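Local coordinates for protein putative phosphohistidine phosphatase, SixA (Nakamurella multipartita, PDB 4HBZ) that probably removes phosphate from phosphorylated histidine, as a putative SixA-type phosphatase of the histidine phosphatase superfamily (branch 1), at residues 148-153 with 176-181; 19-24 with 159-164; 67-72 with 92-97; 86-91 with 106-111. All coordinates share one frame; numbering follows the deposited sequence. Where two conformers were deposited one is given.

Contact 1: 148-153 with 176-181; sequences GDELRH and AELQLV
In the short 3-10 turn that lays Glu150 and Leu151 against Leu178 and Val181, the carbonyl Asp149 O is gripped twice from within its own segment. Arg152 NH1 donates at 2.9 Å to Asp149 O from above the carbonyl plane, while Arg152 N reaches Asp149 O at 3.1 Å from the opposite face. The turn so fixed meets the strand by van der Waals packing, the leucine and valine methyls together with the carbon chain and one carboxylate oxygen of Glu150. Glu150 is bent at chi2 (92°), which folds its carboxylate back over the turn, where OE1 takes a weak bond from Gly148 N and also rests 3.7 Å from Leu178 CD2. The two side chains slide past each other in opposite directions. Val181 CG2 touches both neighbours in the turn, lying 3.9 Å from Glu150 CB and 3.9 Å from Leu151 CD2, with Leu151 crossing it at about a right angle. Leu151 CG approaches Leu178 CD2 at 4.2 Å, and Leu151 also packs on Ala160 of strand 159-164 and Trp129 of helix 123-138. A loop thus lines one of the two outer strands, 177-182, which carries a classic beta bulge: Gln179 and Leu180 both face Val161.

Contact 2: 19-24 with 159-164; sequences ARTLVL and FAVLST
Arg20 to Leu24 and Ala160 to Thr164 pair as neighbouring antiparallel strands in the mixed sheet of the histidine phosphatase fold; the axes of these short segments approach to 4.6 Å, with an angle of 155° between their N-to-C directions. Strand 20-26 has a parallel partner, 114-119, along its other edge, so this is the place where the sheet changes from parallel to antiparallel order.

Backbone bonding comes first. Three hydrogen-bonded pairs, Arg20 with Thr164, Leu22 with Leu162 and Leu24 with Ala160, each exchange two N-H...O bonds. The shortest, Arg20 N to Thr164 O at 2.7 Å, is nearly straight (171°). Between them the non-hydrogen-bonded pairs Thr21 with Ser163 and Val23 with Val161 add CA-H...O contacts, such as Ser163 CA to Arg20 O at 3.2 Å.

Apolar packing divides between the two faces. Leu24 CD1 meets Leu162 CD1 at 3.8 Å, the two side chains crossing at about a right angle against helix 123-138, where Ile124 and Thr127 touch Leu24, Val132 touches Leu162 and Leu131 touches Leu22. On the other face Thr21 CG2 lies 3.9 Å from Val161 CG1. Phe159 CG sits between its own backbone N and carbonyl carbon (chi1 62°), swinging the ring toward Trp55; Val23 CG1 stays 3.9 Å from Phe159 CD1.

Two polar side chains near the Arg20 end have partners of their own. Thr164 OG1 is bonded outside the pair, to Gly175 O and Gly166 N. A water 3.0 Å from Ser163 OG also gives a weak bond to Arg20 O.

Contact 3: 67-72 with 92-97; sequences VCSTAA and ELYGGG
Ser69 and Tyr94 make the odd feature of this contact: a serine hydroxyl wedged against a tyrosine's aliphatic root while its hydrogen bonds go to other groups. Ser69 OG lies 3.5 Å from Tyr94 CB, yet the same OG closes an ST turn by accepting from Ala71 N at 3.3 Å in a nearly straight line (172°), and it is also hydrogen-bonded to His120 NE2. The torsion places it there: with chi1 at 171°, OG is swung opposite Ser69 N and beside its carbonyl carbon, within range of the amide two residues on. Replacing the serine by alanine removes OG, which would probably leave the Ala71 amide and His120 NE2 without this shared partner and the turn less firmly set.

The segments meet where the chain passes from strand 65-69 of the phosphatase sheet toward helix 72-81, beside the loop that leads from strand 86-90 into helix 98-106. Leu93 packs across both Ser69 and Val67. Its CB lies 3.7 Å from Ser69 CA, while its CD2 reaches back along the strand to 3.5 Å from Val67 O and 3.7 Å from Val67 CG1, the valine and leucine crossing at about a right angle. Ile101 of helix 98-106 and Val117 of strand 114-119 also touch this leucine.

Farther along, the Tyr94 ring lies beside the helix start, with CD1 3.9 Å from Ala71 CB. Its hydroxyl is hydrogen-bonded to Asp36 OD2, and the ring meets His37 edge-to-face.

Contact 4: 86-91 with 106-111; sequences QVRYRD and AAVPAD. With ACY (acetic acid), chain B.
Gln86 and Arg88, on strand 86-90 at one edge of the sheet, stand well apart from the loop of Ala107 to Pro109, the nearest CA atoms, of Arg88 and Val108, being 8.6 Å apart. Arg88 does most of the bridging, bent at chi3 (76°) so that its guanidinium lies flat against the loop: Val108 CA covers one face, 4.1 Å from Arg88 CZ, and an acetate the opposite face, its OXT 4.0 Å from the same CZ. Ala107 O shares the Val108 face, with Arg88 NH1 3.3 Å from Ala107 O at too poor an angle for a hydrogen bond. Arg88 NH2 also runs beside the proline ring, 3.8 Å from Pro109 CD. Gln86 adds a small contact, sliding past Pro109.

Arg90 makes no contact with the loop but takes up the same acetate in a two-pronged grip. Its NH1 donates to acetate O at 2.9 Å and its NH2 to acetate OXT at 2.8 Å, both almost straight (177° and 178°), with the carboxylate at the guanidinium edge, near its plane. NH1 has a second acceptor in Tyr89 O, at 3.0 Å, and NE is tied by a salt bridge to Glu104 of helix 98-106. A leucine in its place would probably leave the acetate without both donors and Glu104 without its salt-bridge mate.

The acetate probably comes from the crystallisation liquor; its grip by Arg90, with Arg88 alongside, is consistent with a patch that can accept a small carboxylate, whose charge would probably offset part of that of the two arginines.

From the N terminus, strand 20-26 opens contact 2, which closes only when 159-164 returns antiparallel beside it, and both contacts 3 and 4 fall within that long span. Segment 67-72 meets 92-97 in contact 3, and before that loop is complete, 86-91 has begun contact 4 with 106-111, so the two cross. They touch as well, strands 65-69 and 86-90 being neighbours: Thr70 OG1 lies 2.6 Å from Asp91 OD1. Contact 1 starts at 148-153, before contact 2 closes, and ends at 176-181; these two also cross, through the neighbouring strands 159-164 and 177-182. Together the four run from one outer strand, 86-90, across the sheet to the other, 177-182.

Contact 1: 148-153 with 176-181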
loop_
_atom_site.group_PDB
_atom_site.type_symbol
_atom_site.label_atom_id
_atom_site.label_comp_id
_atom_site.label_asym_id
_atom_site.label_seq_id
_atom_site.Cartn_x
_atom_site.Cartn_y
_atom_site.Cartn_z
ATOM N N GLY A 148 -8.239 -6.399 11.210
ATOM C CA GLY A 148 -8.260 -5.173 10.449
ATOM C C GLY A 148 -8.258 -3.957 11.352
ATOM O O GLY A 148 -8.033 -2.866 10.883
ATOM N N ASP A 149 -8.644 -4.135 12.623
ATOM C CA ASP A 149 -8.678 -2.990 13.546
ATOM C C ASP A 149 -7.330 -2.289 13.675
ATOM O O ASP A 149 -7.320 -1.150 14.059
ATOM C CB ASP A 149 -9.206 -3.400 14.931
ATOM C CG ASP A 149 -10.758 -3.530 14.985
ATOM O OD1 ASP A 149 -11.514 -3.106 14.047
ATOM O OD2 ASP A 149 -11.252 -4.053 16.018
ATOM N N GLU A 150 -6.223 -2.955 13.392
ATOM C CA GLU A 150 -4.900 -2.291 13.387
ATOM C C GLU A 150 -4.811 -1.148 12.408
ATOM O O GLU A 150 -3.932 -0.264 12.541
ATOM C CB GLU A 150 -3.769 -3.262 13.034
ATOM C CG GLU A 150 -3.643 -4.397 13.990
ATOM C CD GLU A 150 -4.450 -5.599 13.551
ATOM O OE1 GLU A 150 -5.578 -5.506 12.931
ATOM O OE2 GLU A 150 -3.905 -6.678 13.879
ATOM N N LEU A 151 -5.693 -1.110 11.407
ATOM C CA LEU A 151 -5.689 -0.041 10.422
ATOM C C LEU A 151 -6.329 1.240 10.876
ATOM O O LEU A 151 -6.367 2.243 10.134
ATOM C CB LEU A 151 -6.363 -0.542 9.116
ATOM C CG LEU A 151 -5.718 -1.773 8.490
ATOM C CD1 LEU A 151 -6.673 -2.414 7.487
ATOM C CD2 LEU A 151 -4.425 -1.438 7.802
ATOM N N ARG A 152 -6.822 1.267 12.124
ATOM C CA ARG A 152 -7.520 2.413 12.613
ATOM C C ARG A 152 -6.623 3.634 12.774
ATOM O O ARG A 152 -7.112 4.774 12.755
ATOM C CB ARG A 152 -8.189 2.066 13.942
ATOM C CG ARG A 152 -7.237 1.819 15.133
ATOM C CD ARG A 152 -8.007 1.300 16.314
ATOM N NE ARG A 152 -7.203 1.073 17.514
ATOM C CZ ARG A 152 -6.459 -0.005 17.734
ATOM N NH1 ARG A 152 -6.393 -1.009 16.854
ATOM N NH2 ARG A 152 -5.780 -0.106 18.873
ATOM N N HIS A 153 -5.330 3.397 12.955
ATOM C CA HIS A 153 -4.323 4.453 12.930
ATOM C C HIS A 153 -3.489 4.276 11.694
ATOM O O HIS A 153 -2.955 3.184 11.442
ATOM C CB HIS A 153 -3.459 4.361 14.166
ATOM C CG HIS A 153 -4.209 4.697 15.408
ATOM N ND1 HIS A 153 -4.398 3.785 16.417
ATOM C CD2 HIS A 153 -4.906 5.809 15.770
ATOM C CE1 HIS A 153 -5.168 4.318 17.350
ATOM N NE2 HIS A 153 -5.505 5.537 16.980
ATOM N N ALA A 176 -7.191 -10.301 1.281
ATOM C CA ALA A 176 -5.814 -10.577 1.729
ATOM C C ALA A 176 -5.814 -10.498 3.247
ATOM O O ALA A 176 -6.579 -9.741 3.814
ATOM C CB ALA A 176 -4.833 -9.592 1.131
ATOM N N GLU A 177 -4.900 -11.225 3.860
ATOM C CA GLU A 177 -4.783 -11.234 5.315
ATOM C C GLU A 177 -3.716 -10.236 5.742
ATOM O O GLU A 177 -2.641 -10.141 5.136
ATOM C CB GLU A 177 -4.346 -12.617 5.777
ATOM C CG GLU A 177 -5.443 -13.678 5.601
ATOM C CD GLU A 177 -5.011 -14.979 6.265
ATOM O OE1 GLU A 177 -4.922 -15.030 7.539
ATOM O OE2 GLU A 177 -4.695 -15.917 5.513
ATOM N N LEU A 178 -4.019 -9.512 6.801
ATOM C CA LEU A 178 -3.106 -8.493 7.293
ATOM C C LEU A 178 -2.011 -9.146 8.102
ATOM O O LEU A 178 -2.316 -9.864 9.104
ATOM C CB LEU A 178 -3.876 -7.504 8.139
ATOM C CG LEU A 178 -3.098 -6.348 8.753
ATOM C CD1 LEU A 178 -2.463 -5.455 7.679
ATOM C CD2 LEU A 178 -4.048 -5.507 9.566
ATOM N N GLN A 179 -0.764 -8.875 7.731
ATOM C CA GLN A 179 0.418 -9.386 8.435
ATOM C C GLN A 179 0.927 -8.405 9.491
ATOM O O GLN A 179 1.294 -8.823 10.603
ATOM C CB GLN A 179 1.546 -9.763 7.452
ATOM C CG GLN A 179 1.152 -10.778 6.376
ATOM C CD GLN A 179 0.509 -12.003 6.972
ATOM O OE1 GLN A 179 1.136 -12.705 7.773
ATOM N NE2 GLN A 179 -0.753 -12.252 6.636
ATOM N N LEU A 180 0.998 -7.144 9.105
ATOM C CA LEU A 180 1.515 -6.107 9.975
ATOM C C LEU A 180 1.177 -4.737 9.475
ATOM O O LEU A 180 0.981 -4.515 8.275
ATOM C CB LEU A 180 3.003 -6.257 10.198
ATOM C CG LEU A 180 3.908 -6.193 9.044
ATOM C CD1 LEU A 180 4.572 -4.808 9.052
ATOM C CD2 LEU A 180 5.003 -7.255 9.153
ATOM N N VAL A 181 1.165 -3.789 10.420
ATOM C CA VAL A 181 1.079 -2.379 10.117
ATOM C C VAL A 181 2.310 -1.747 10.767
ATOM O O VAL A 181 2.514 -1.903 11.986
ATOM C CB VAL A 181 -0.235 -1.729 10.580
ATOM C CG1 VAL A 181 -0.271 -0.239 10.204
ATOM C CG2 VAL A 181 -1.447 -2.482 10.045
#

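Contact 2: 19-24 with 159-164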
loop_
_atom_site.group_PDB
_atom_site.type_symbol
_atom_site.label_atom_id
_atom_site.label_comp_id
_atom_site.label_asym_id
_atom_site.label_seq_id
_atom_site.Cartn_x
_atom_site.Cartn_y
_atom_site.Cartn_z
ATOM N N ALA A 19 1.969 -17.530 -1.615
ATOM C CA ALA A 19 1.310 -16.294 -1.285
ATOM C C ALA A 19 2.023 -15.122 -1.940
ATOM O O ALA A 19 3.266 -15.082 -2.047
ATOM C CB ALA A 19 1.335 -16.120 0.201
ATOM N N ARG A 20 1.248 -14.137 -2.309
ATOM C CA ARG A 20 1.740 -12.877 -2.813
ATOM C C ARG A 20 1.702 -11.852 -1.699
ATOM O O ARG A 20 0.873 -11.975 -0.779
ATOM C CB ARG A 20 0.865 -12.444 -3.969
ATOM C CG ARG A 20 1.097 -13.296 -5.186
ATOM C CD ARG A 20 0.057 -13.029 -6.241
ATOM N NE ARG A 20 0.320 -13.909 -7.363
ATOM C CZ ARG A 20 -0.020 -15.193 -7.364
ATOM N NH1 ARG A 20 -0.605 -15.740 -6.284
ATOM N NH2 ARG A 20 0.249 -15.936 -8.416
ATOM N N THR A 21 2.603 -10.866 -1.760
ATOM C CA THR A 21 2.724 -9.847 -0.713
ATOM C C THR A 21 2.358 -8.490 -1.276
ATOM O O THR A 21 2.901 -8.073 -2.299
ATOM C CB THR A 21 4.149 -9.783 -0.179
ATOM O OG1 THR A 21 4.520 -11.085 0.380
ATOM C CG2 THR A 21 4.320 -8.717 0.838
ATOM N N LEU A 22 1.418 -7.858 -0.624
ATOM C CA LEU A 22 0.953 -6.537 -0.976
ATOM C C LEU A 22 1.278 -5.533 0.101
ATOM O O LEU A 22 1.003 -5.776 1.278
ATOM C CB LEU A 22 -0.566 -6.563 -1.157
ATOM C CG LEU A 22 -1.234 -5.253 -1.495
ATOM C CD1 LEU A 22 -0.775 -4.737 -2.840
ATOM C CD2 LEU A 22 -2.771 -5.386 -1.479
ATOM N N VAL A 23 1.913 -4.428 -0.258
ATOM C CA VAL A 23 2.256 -3.377 0.691
ATOM C C VAL A 23 1.440 -2.142 0.292
ATOM O O VAL A 23 1.546 -1.670 -0.861
ATOM C CB VAL A 23 3.749 -3.017 0.681
ATOM C CG1 VAL A 23 4.010 -1.961 1.751
ATOM C CG2 VAL A 23 4.574 -4.266 0.959
ATOM N N LEU A 24 0.608 -1.673 1.202
ATOM C CA LEU A 24 -0.215 -0.506 1.009
ATOM C C LEU A 24 0.336 0.641 1.839
ATOM O O LEU A 24 0.283 0.558 3.059
ATOM C CB LEU A 24 -1.662 -0.786 1.363
ATOM C CG LEU A 24 -2.428 -1.839 0.593
ATOM C CD1 LEU A 24 -3.815 -2.020 1.132
ATOM C CD2 LEU A 24 -2.399 -1.485 -0.903
ATOM N N PHE A 159 2.591 2.024 6.509
ATOM C CA PHE A 159 2.232 1.003 5.530
ATOM C C PHE A 159 1.749 -0.252 6.204
ATOM O O PHE A 159 2.078 -0.567 7.323
ATOM C CB PHE A 159 3.394 0.695 4.567
ATOM C CG PHE A 159 4.640 0.143 5.217
ATOM C CD1 PHE A 159 4.803 -1.214 5.456
ATOM C CD2 PHE A 159 5.651 1.037 5.603
ATOM C CE1 PHE A 159 5.963 -1.692 6.038
ATOM C CE2 PHE A 159 6.789 0.557 6.201
ATOM C CZ PHE A 159 6.953 -0.791 6.386
ATOM N N ALA A 160 0.883 -0.949 5.479
ATOM C CA ALA A 160 0.349 -2.276 5.850
ATOM C C ALA A 160 0.868 -3.328 4.905
ATOM O O ALA A 160 1.020 -3.066 3.685
ATOM C CB ALA A 160 -1.175 -2.267 5.784
ATOM N N VAL A 161 1.210 -4.469 5.452
ATOM C CA VAL A 161 1.695 -5.596 4.693
ATOM C C VAL A 161 0.637 -6.690 4.772
ATOM O O VAL A 161 0.220 -7.087 5.867
ATOM C CB VAL A 161 3.015 -6.153 5.249
ATOM C CG1 VAL A 161 3.519 -7.336 4.394
ATOM C CG2 VAL A 161 4.074 -5.061 5.372
ATOM N N LEU A 162 0.164 -7.119 3.598
ATOM C CA LEU A 162 -0.857 -8.126 3.489
ATOM C C LEU A 162 -0.397 -9.270 2.601
ATOM O O LEU A 162 0.510 -9.103 1.816
ATOM C CB LEU A 162 -2.154 -7.538 2.929
ATOM C CG LEU A 162 -2.705 -6.315 3.660
ATOM C CD1 LEU A 162 -2.288 -5.030 2.973
ATOM C CD2 LEU A 162 -4.222 -6.381 3.792
ATOM N N SER A 163 -1.023 -10.432 2.766
ATOM C CA SER A 163 -0.665 -11.605 2.016
ATOM C C SER A 163 -1.947 -12.196 1.437
ATOM O O SER A 163 -2.979 -12.301 2.123
ATOM C CB SER A 163 -0.020 -12.615 2.963
ATOM O OG SER A 163 0.389 -13.720 2.237
ATOM N N THR A 164 -1.833 -12.654 0.186
ATOM C CA THR A 164 -2.982 -13.284 -0.512
ATOM C C THR A 164 -2.505 -14.513 -1.254
ATOM O O THR A 164 -1.421 -14.524 -1.864
ATOM C CB THR A 164 -3.720 -12.315 -1.437
ATOM O OG1 THR A 164 -4.926 -12.940 -1.950
ATOM C CG2 THR A 164 -2.907 -11.849 -2.585
HETATM O O HOH W 1 3.176 -13.182 1.386
#

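Contact 3: 67-72 with 92-97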
loop_
_atom_site.group_PDB
_atom_site.type_symbol
_atom_site.label_atom_id
_atom_site.label_comp_id
_atom_site.label_asym_id
_atom_site.label_seq_id
_atom_site.Cartn_x
_atom_site.Cartn_y
_atom_site.Cartn_z
ATOM N N VAL A 67 2.871 0.631 -7.788
ATOM C CA VAL A 67 1.785 1.472 -8.350
ATOM C C VAL A 67 1.775 2.732 -7.476
ATOM O O VAL A 67 1.610 2.638 -6.232
ATOM C CB VAL A 67 0.415 0.784 -8.376
ATOM C CG1 VAL A 67 -0.539 1.612 -9.215
ATOM C CG2 VAL A 67 0.525 -0.670 -8.902
ATOM N N CYS A 68 1.949 3.909 -8.088
ATOM C CA CYS A 68 2.181 5.126 -7.340
ATOM C C CYS A 68 1.345 6.286 -7.861
ATOM O O CYS A 68 1.303 6.520 -9.049
ATOM C CB CYS A 68 3.666 5.484 -7.438
ATOM S SG CYS A 68 4.234 6.850 -6.382
ATOM N N SER A 69 0.687 7.001 -6.961
ATOM C CA SER A 69 0.049 8.268 -7.319
ATOM C C SER A 69 1.048 9.231 -7.964
ATOM O O SER A 69 2.218 9.296 -7.600
ATOM C CB SER A 69 -0.519 8.910 -6.061
ATOM O OG SER A 69 -0.956 10.212 -6.305
ATOM N N THR A 70 0.557 10.014 -8.911
ATOM C CA THR A 70 1.371 10.980 -9.634
ATOM C C THR A 70 1.722 12.226 -8.807
ATOM O O THR A 70 2.569 13.015 -9.210
ATOM C CB THR A 70 0.679 11.409 -10.911
ATOM O OG1 THR A 70 -0.665 11.806 -10.581
ATOM C CG2 THR A 70 0.687 10.243 -11.943
ATOM N N ALA A 71 1.108 12.399 -7.636
ATOM C CA ALA A 71 1.393 13.574 -6.806
ATOM C C ALA A 71 2.897 13.608 -6.461
ATOM O O ALA A 71 3.536 12.542 -6.264
ATOM C CB ALA A 71 0.585 13.571 -5.542
ATOM N N ALA A 72 3.438 14.800 -6.319
ATOM C CA ALA A 72 4.855 14.948 -5.886
ATOM C C ALA A 72 5.116 14.165 -4.582
ATOM O O ALA A 72 6.120 13.504 -4.436
ATOM C CB ALA A 72 5.245 16.396 -5.739
ATOM N N GLU A 92 -5.038 7.800 -11.470
ATOM C CA GLU A 92 -6.126 7.109 -10.779
ATOM C C GLU A 92 -5.862 6.981 -9.290
ATOM O O GLU A 92 -6.813 6.954 -8.513
ATOM C CB GLU A 92 -6.382 5.723 -11.369
ATOM C CG GLU A 92 -6.879 5.695 -12.839
ATOM C CD GLU A 92 -5.819 5.894 -13.911
ATOM O OE1 GLU A 92 -4.641 6.230 -13.675
ATOM O OE2 GLU A 92 -6.217 5.746 -15.088
ATOM N N LEU A 93 -4.593 6.962 -8.855
ATOM C CA LEU A 93 -4.272 6.836 -7.436
ATOM C C LEU A 93 -4.291 8.180 -6.730
ATOM O O LEU A 93 -4.190 8.211 -5.515
ATOM C CB LEU A 93 -2.949 6.135 -7.214
ATOM C CG LEU A 93 -2.951 4.626 -7.003
ATOM C CD1 LEU A 93 -3.620 3.885 -8.144
ATOM C CD2 LEU A 93 -1.568 4.081 -6.715
ATOM N N TYR A 94 -4.415 9.279 -7.467
ATOM C CA TYR A 94 -4.532 10.622 -6.881
ATOM C C TYR A 94 -6.030 10.922 -6.719
ATOM O O TYR A 94 -6.660 11.553 -7.536
ATOM C CB TYR A 94 -3.822 11.644 -7.744
ATOM C CG TYR A 94 -3.920 13.060 -7.221
ATOM C CD1 TYR A 94 -3.310 13.436 -6.035
ATOM C CD2 TYR A 94 -4.589 14.048 -7.948
ATOM C CE1 TYR A 94 -3.349 14.704 -5.573
ATOM C CE2 TYR A 94 -4.642 15.353 -7.483
ATOM C CZ TYR A 94 -4.024 15.658 -6.259
ATOM O OH TYR A 94 -4.078 16.990 -5.850
ATOM N N GLY A 95 -6.579 10.419 -5.629
ATOM C CA GLY A 95 -7.987 10.583 -5.322
ATOM C C GLY A 95 -8.895 9.459 -5.690
ATOM O O GLY A 95 -10.086 9.515 -5.396
ATOM N N GLY A 96 -8.374 8.392 -6.311
ATOM C CA GLY A 96 -9.166 7.224 -6.541
ATOM C C GLY A 96 -9.630 6.565 -5.256
ATOM O O GLY A 96 -9.060 6.788 -4.191
ATOM N N GLY A 97 -10.677 5.773 -5.383
ATOM C CA GLY A 97 -11.205 4.963 -4.265
ATOM C C GLY A 97 -10.638 3.544 -4.258
ATOM O O GLY A 97 -9.758 3.182 -5.038
#

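Contact 4: 86-91 with 106-111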
loop_
_atom_site.group_PDB
_atom_site.type_symbol
_atom_site.label_atom_id
_atom_site.label_comp_id
_atom_site.label_asym_id
_atom_site.label_seq_id
_atom_site.Cartn_x
_atom_site.Cartn_y
_atom_site.Cartn_z
ATOM N N GLN A 86 10.005 -1.752 -11.099
ATOM C CA GLN A 86 9.275 -1.092 -12.178
ATOM C C GLN A 86 8.134 -0.301 -11.528
ATOM O O GLN A 86 7.488 -0.817 -10.626
ATOM C CB GLN A 86 8.776 -2.081 -13.218
ATOM C CG GLN A 86 7.974 -3.260 -12.739
ATOM C CD GLN A 86 7.554 -4.219 -13.899
ATOM O OE1 GLN A 86 6.714 -3.872 -14.731
ATOM N NE2 GLN A 86 8.141 -5.420 -13.937
ATOM N N VAL A 87 7.919 0.928 -11.978
ATOM C CA VAL A 87 6.914 1.813 -11.371
ATOM C C VAL A 87 5.842 2.163 -12.392
ATOM O O VAL A 87 6.162 2.487 -13.548
ATOM C CB VAL A 87 7.521 3.097 -10.803
ATOM C CG1 VAL A 87 6.442 3.939 -10.091
ATOM C CG2 VAL A 87 8.723 2.812 -9.931
ATOM N N ARG A 88 4.585 2.043 -11.974
ATOM C CA ARG A 88 3.422 2.456 -12.744
ATOM C C ARG A 88 2.842 3.677 -12.047
ATOM O O ARG A 88 2.200 3.539 -11.000
ATOM C CB ARG A 88 2.431 1.325 -12.774
ATOM C CG ARG A 88 2.981 0.034 -13.442
ATOM C CD ARG A 88 2.261 -1.259 -13.063
ATOM N NE ARG A 88 0.983 -1.394 -13.717
ATOM C CZ ARG A 88 0.737 -2.106 -14.829
ATOM N NH1 ARG A 88 -0.498 -2.078 -15.310
ATOM N NH2 ARG A 88 1.678 -2.778 -15.489
ATOM N N TYR A 89 3.089 4.851 -12.597
ATOM C CA TYR A 89 2.547 6.076 -12.043
ATOM C C TYR A 89 1.110 6.234 -12.577
ATOM O O TYR A 89 0.865 6.109 -13.787
ATOM C CB TYR A 89 3.381 7.300 -12.412
ATOM C CG TYR A 89 4.738 7.296 -11.759
ATOM C CD1 TYR A 89 4.875 7.571 -10.376
ATOM C CD2 TYR A 89 5.871 6.948 -12.493
ATOM C CE1 TYR A 89 6.129 7.545 -9.786
ATOM C CE2 TYR A 89 7.102 6.914 -11.884
ATOM C CZ TYR A 89 7.204 7.231 -10.530
ATOM O OH TYR A 89 8.480 7.188 -9.950
ATOM N N ARG A 90 0.173 6.568 -11.711
ATOM C CA ARG A 90 -1.247 6.603 -12.070
ATOM C C ARG A 90 -1.951 7.792 -11.464
ATOM O O ARG A 90 -1.998 7.928 -10.242
ATOM C CB ARG A 90 -1.927 5.321 -11.648
ATOM C CG ARG A 90 -1.463 4.055 -12.332
ATOM C CD ARG A 90 -1.946 4.029 -13.762
ATOM N NE ARG A 90 -1.579 2.771 -14.446
ATOM C CZ ARG A 90 -0.462 2.560 -15.112
ATOM N NH1 ARG A 90 0.542 3.460 -15.171
ATOM N NH2 ARG A 90 -0.282 1.352 -15.695
ATOM N N ASP A 91 -2.563 8.618 -12.324
ATOM C CA ASP A 91 -3.485 9.638 -11.849
ATOM C C ASP A 91 -4.669 9.031 -11.127
ATOM O O ASP A 91 -5.237 9.661 -10.214
ATOM C CB ASP A 91 -3.938 10.499 -13.017
ATOM C CG ASP A 91 -2.862 11.457 -13.513
ATOM O OD1 ASP A 91 -2.045 12.057 -12.733
ATOM O OD2 ASP A 91 -2.890 11.721 -14.756
ATOM N N ALA A 106 -4.722 -5.060 -9.857
ATOM C CA ALA A 106 -5.095 -6.209 -10.691
ATOM C C ALA A 106 -4.432 -6.274 -12.029
ATOM O O ALA A 106 -4.310 -7.342 -12.644
ATOM C CB ALA A 106 -6.592 -6.195 -10.920
ATOM N N ALA A 107 -3.963 -5.143 -12.538
ATOM C CA ALA A 107 -3.345 -5.023 -13.827
ATOM C C ALA A 107 -1.799 -5.239 -13.852
ATOM O O ALA A 107 -1.213 -5.237 -14.946
ATOM C CB ALA A 107 -3.712 -3.659 -14.461
ATOM N N VAL A 108 -1.171 -5.387 -12.676
ATOM C CA VAL A 108 0.282 -5.564 -12.630
ATOM C C VAL A 108 0.672 -6.891 -13.297
ATOM O O VAL A 108 -0.160 -7.816 -13.468
ATOM C CB VAL A 108 0.852 -5.552 -11.176
ATOM C CG1 VAL A 108 0.478 -4.236 -10.524
ATOM C CG2 VAL A 108 0.461 -6.750 -10.379
ATOM N N PRO A 109 1.925 -7.010 -13.696
ATOM C CA PRO A 109 2.401 -8.308 -14.242
ATOM C C PRO A 109 2.052 -9.440 -13.313
ATOM O O PRO A 109 2.296 -9.416 -12.124
ATOM C CB PRO A 109 3.898 -8.102 -14.370
ATOM C CG PRO A 109 4.021 -6.618 -14.638
ATOM C CD PRO A 109 2.950 -5.954 -13.812
ATOM N N ALA A 110 1.409 -10.460 -13.850
ATOM C CA ALA A 110 0.816 -11.468 -13.051
ATOM C C ALA A 110 1.830 -12.213 -12.216
ATOM O O ALA A 110 1.451 -12.674 -11.147
ATOM C CB ALA A 110 0.087 -12.470 -13.946
ATOM N N ASP A 111 3.071 -12.350 -12.672
ATOM C CA ASP A 111 4.042 -13.138 -11.935
ATOM C C ASP A 111 4.749 -12.321 -10.845
ATOM O O ASP A 111 5.618 -12.854 -10.157
ATOM C CB ASP A 111 5.107 -13.744 -12.870
ATOM C CG ASP A 111 4.537 -14.802 -13.798
ATOM O OD1 ASP A 111 3.506 -15.416 -13.434
ATOM O OD2 ASP A 111 5.130 -15.011 -14.889
HETATM C C ACY B . 3.063 1.660 -17.035
HETATM O O ACY B . 2.945 2.839 -16.586
HETATM O OXT ACY B . 2.091 0.869 -17.168
HETATM C CH3 ACY B . 4.427 1.175 -17.443
#